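Local coordinates for peptide-binding protein (PDB 6SQX) that is a secreted NlpC/P60 endopeptidase that cleaves the peptidoglycan of potentially competing bacteria, at residues S355-S360 against N464-N469. Numbering follows the deposited sequence.
Sequences SMYDQS and NAVGFN
M356 lays the end of its side chain against the rim of the F468 ring: CE reaches CD1 of F468 at 3.6 Å, close to the ring plane, and the sulfur follows as a Met-aromatic contact, SD standing 5.0 Å from the ring centroid and well off the normal. The bend at chi3 (-88°) turns the methyl toward the ring edge. F386 meets the same ring with its plane roughly perpendicular, while L367 and L368 of helix 361-370 touch M356 and F468 respectively, so the pair lies between sheet and helix. Behind the side chains, M356 N donates to F468 O at 2.8 Å, with the carbonyl pointing almost straight at the nitrogen. This bond lies where the short edge strand 353-355 leaves the antiparallel sheet of the NlpC/P60 domain; S355 and N469 form a non-hydrogen-bonded pair there, and the chain then enters a type I turn from M356 to Q359 that leads to helix 361-370. On the S355 side of the sheet, N469 OD1 comes within 3.4 Å of S355 CA. A water accepts from S355 OG and donates to N469 OD1, the latter at 2.7 Å, and also accepts a longer bond from F468 N; N469 ND2 is bonded to S385 OG on the next strand. With OG anti to its own nitrogen (chi1 164°), S355 also receives Y357 N in an ST turn. Farther along, Y357 and V466 run side by side, CG1 of V466 meeting CE1 of the tyrosine in the ring plane at 3.8 Å. V466 and G467 form a classic bulge opposite G387, and V466 O approaches the tyrosine edge at CD1, while a second water donates to both this oxygen and Y357 O.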
loop_
_atom_site.group_PDB
_atom_site.type_symbol
_atom_site.label_atom_id
_atom_site.label_comp_id
_atom_site.label_asym_id
_atom_site.label_seq_id
_atom_site.Cartn_x
_atom_site.Cartn_y
_atom_site.Cartn_z
ATOM N N SER A 355 -14.103 1.413 17.369
ATOM C CA SER A 355 -13.900 2.856 17.403
ATOM C C SER A 355 -13.800 3.356 18.840
ATOM O O SER A 355 -14.660 3.066 19.682
ATOM C CB SER A 355 -15.038 3.584 16.688
ATOM O OG SER A 355 -15.052 4.966 17.037
ATOM N N MET A 356 -12.766 4.149 19.106
ATOM C CA MET A 356 -12.548 4.779 20.402
ATOM C C MET A 356 -12.840 6.273 20.338
ATOM O O MET A 356 -12.311 7.053 21.132
ATOM C CB MET A 356 -11.127 4.499 20.890
ATOM C CG MET A 356 -10.967 3.084 21.415
ATOM S SD MET A 356 -9.260 2.566 21.630
ATOM C CE MET A 356 -8.962 1.920 19.992
ATOM N N TYR A 357 -13.698 6.666 19.390
ATOM C CA TYR A 357 -14.176 8.043 19.263
ATOM C C TYR A 357 -14.728 8.596 20.575
ATOM O O TYR A 357 -14.552 9.779 20.882
ATOM C CB TYR A 357 -15.287 8.066 18.204
ATOM C CG TYR A 357 -16.071 9.359 18.107
ATOM C CD1 TYR A 357 -15.562 10.453 17.436
ATOM C CD2 TYR A 357 -17.342 9.467 18.651
ATOM C CE1 TYR A 357 -16.262 11.636 17.324
ATOM C CE2 TYR A 357 -18.052 10.646 18.553
ATOM C CZ TYR A 357 -17.516 11.727 17.878
ATOM O OH TYR A 357 -18.233 12.902 17.775
ATOM N N ASP A 358 -15.437 7.780 21.342
ATOM C CA ASP A 358 -16.034 8.312 22.558
ATOM C C ASP A 358 -15.139 8.147 23.775
ATOM O O ASP A 358 -15.621 8.266 24.901
ATOM C CB ASP A 358 -17.421 7.706 22.793
ATOM C CG ASP A 358 -17.396 6.200 22.852
ATOM O OD1 ASP A 358 -16.330 5.595 22.580
ATOM O OD2 ASP A 358 -18.457 5.616 23.172
ATOM N N GLN A 359 -13.846 7.884 23.583
ATOM C CA GLN A 359 -12.973 7.526 24.691
ATOM C C GLN A 359 -11.815 8.503 24.817
ATOM O O GLN A 359 -11.273 8.976 23.817
ATOM C CB GLN A 359 -12.480 6.099 24.561
ATOM C CG GLN A 359 -13.619 5.157 24.248
ATOM C CD GLN A 359 -13.365 3.772 24.738
ATOM O OE1 GLN A 359 -12.842 3.578 25.840
ATOM N NE2 GLN A 359 -13.743 2.781 23.930
ATOM N N SER A 360 -11.455 8.813 26.058
ATOM C CA SER A 360 -10.453 9.831 26.316
ATOM C C SER A 360 -9.060 9.296 26.007
ATOM O O SER A 360 -8.848 8.094 25.823
ATOM C CB SER A 360 -10.497 10.253 27.781
ATOM O OG SER A 360 -10.082 9.186 28.621
ATOM N N ASN A 464 -4.858 12.074 20.596
ATOM C CA ASN A 464 -6.012 12.964 20.679
ATOM C C ASN A 464 -6.783 13.058 19.367
ATOM O O ASN A 464 -7.669 13.916 19.238
ATOM C CB ASN A 464 -5.586 14.357 21.157
ATOM C CG ASN A 464 -4.986 14.334 22.535
ATOM O OD1 ASN A 464 -3.860 14.846 22.743
ATOM N ND2 ASN A 464 -5.701 13.722 23.491
ATOM N N ALA A 465 -6.487 12.189 18.398
ATOM C CA ALA A 465 -7.199 12.223 17.123
ATOM C C ALA A 465 -8.697 12.023 17.353
ATOM O O ALA A 465 -9.110 11.244 18.215
ATOM C CB ALA A 465 -6.632 11.136 16.194
ATOM N N VAL A 466 -9.514 12.729 16.570
ATOM C CA VAL A 466 -10.961 12.594 16.740
ATOM C C VAL A 466 -11.387 11.161 16.445
ATOM O O VAL A 466 -12.164 10.552 17.197
ATOM C CB VAL A 466 -11.702 13.615 15.860
ATOM C CG1 VAL A 466 -13.190 13.351 15.921
ATOM C CG2 VAL A 466 -11.387 15.063 16.320
ATOM N N GLY A 467 -10.882 10.610 15.342
ATOM C CA GLY A 467 -11.062 9.208 15.003
ATOM C C GLY A 467 -9.857 8.401 15.457
ATOM O O GLY A 467 -8.700 8.773 15.200
ATOM N N PHE A 468 -10.133 7.284 16.117
ATOM C CA PHE A 468 -9.061 6.459 16.667
ATOM C C PHE A 468 -9.643 5.066 16.821
ATOM O O PHE A 468 -10.655 4.898 17.509
ATOM C CB PHE A 468 -8.656 7.052 18.028
ATOM C CG PHE A 468 -7.436 6.413 18.660
ATOM C CD1 PHE A 468 -7.488 5.138 19.218
ATOM C CD2 PHE A 468 -6.248 7.110 18.721
ATOM C CE1 PHE A 468 -6.362 4.567 19.809
ATOM C CE2 PHE A 468 -5.111 6.547 19.299
ATOM C CZ PHE A 468 -5.156 5.274 19.832
ATOM N N ASN A 469 -9.058 4.076 16.164
ATOM C CA ASN A 469 -9.697 2.767 16.050
ATOM C C ASN A 469 -8.648 1.677 16.138
ATOM O O ASN A 469 -7.496 1.888 15.789
ATOM C CB ASN A 469 -10.395 2.544 14.697
ATOM C CG ASN A 469 -11.151 3.763 14.220
ATOM O OD1 ASN A 469 -12.214 4.086 14.759
ATOM N ND2 ASN A 469 -10.613 4.464 13.229
HETATM O O HOH W 1 -13.254 6.482 15.512
HETATM O O HOH W 2 -12.991 11.630 19.548
#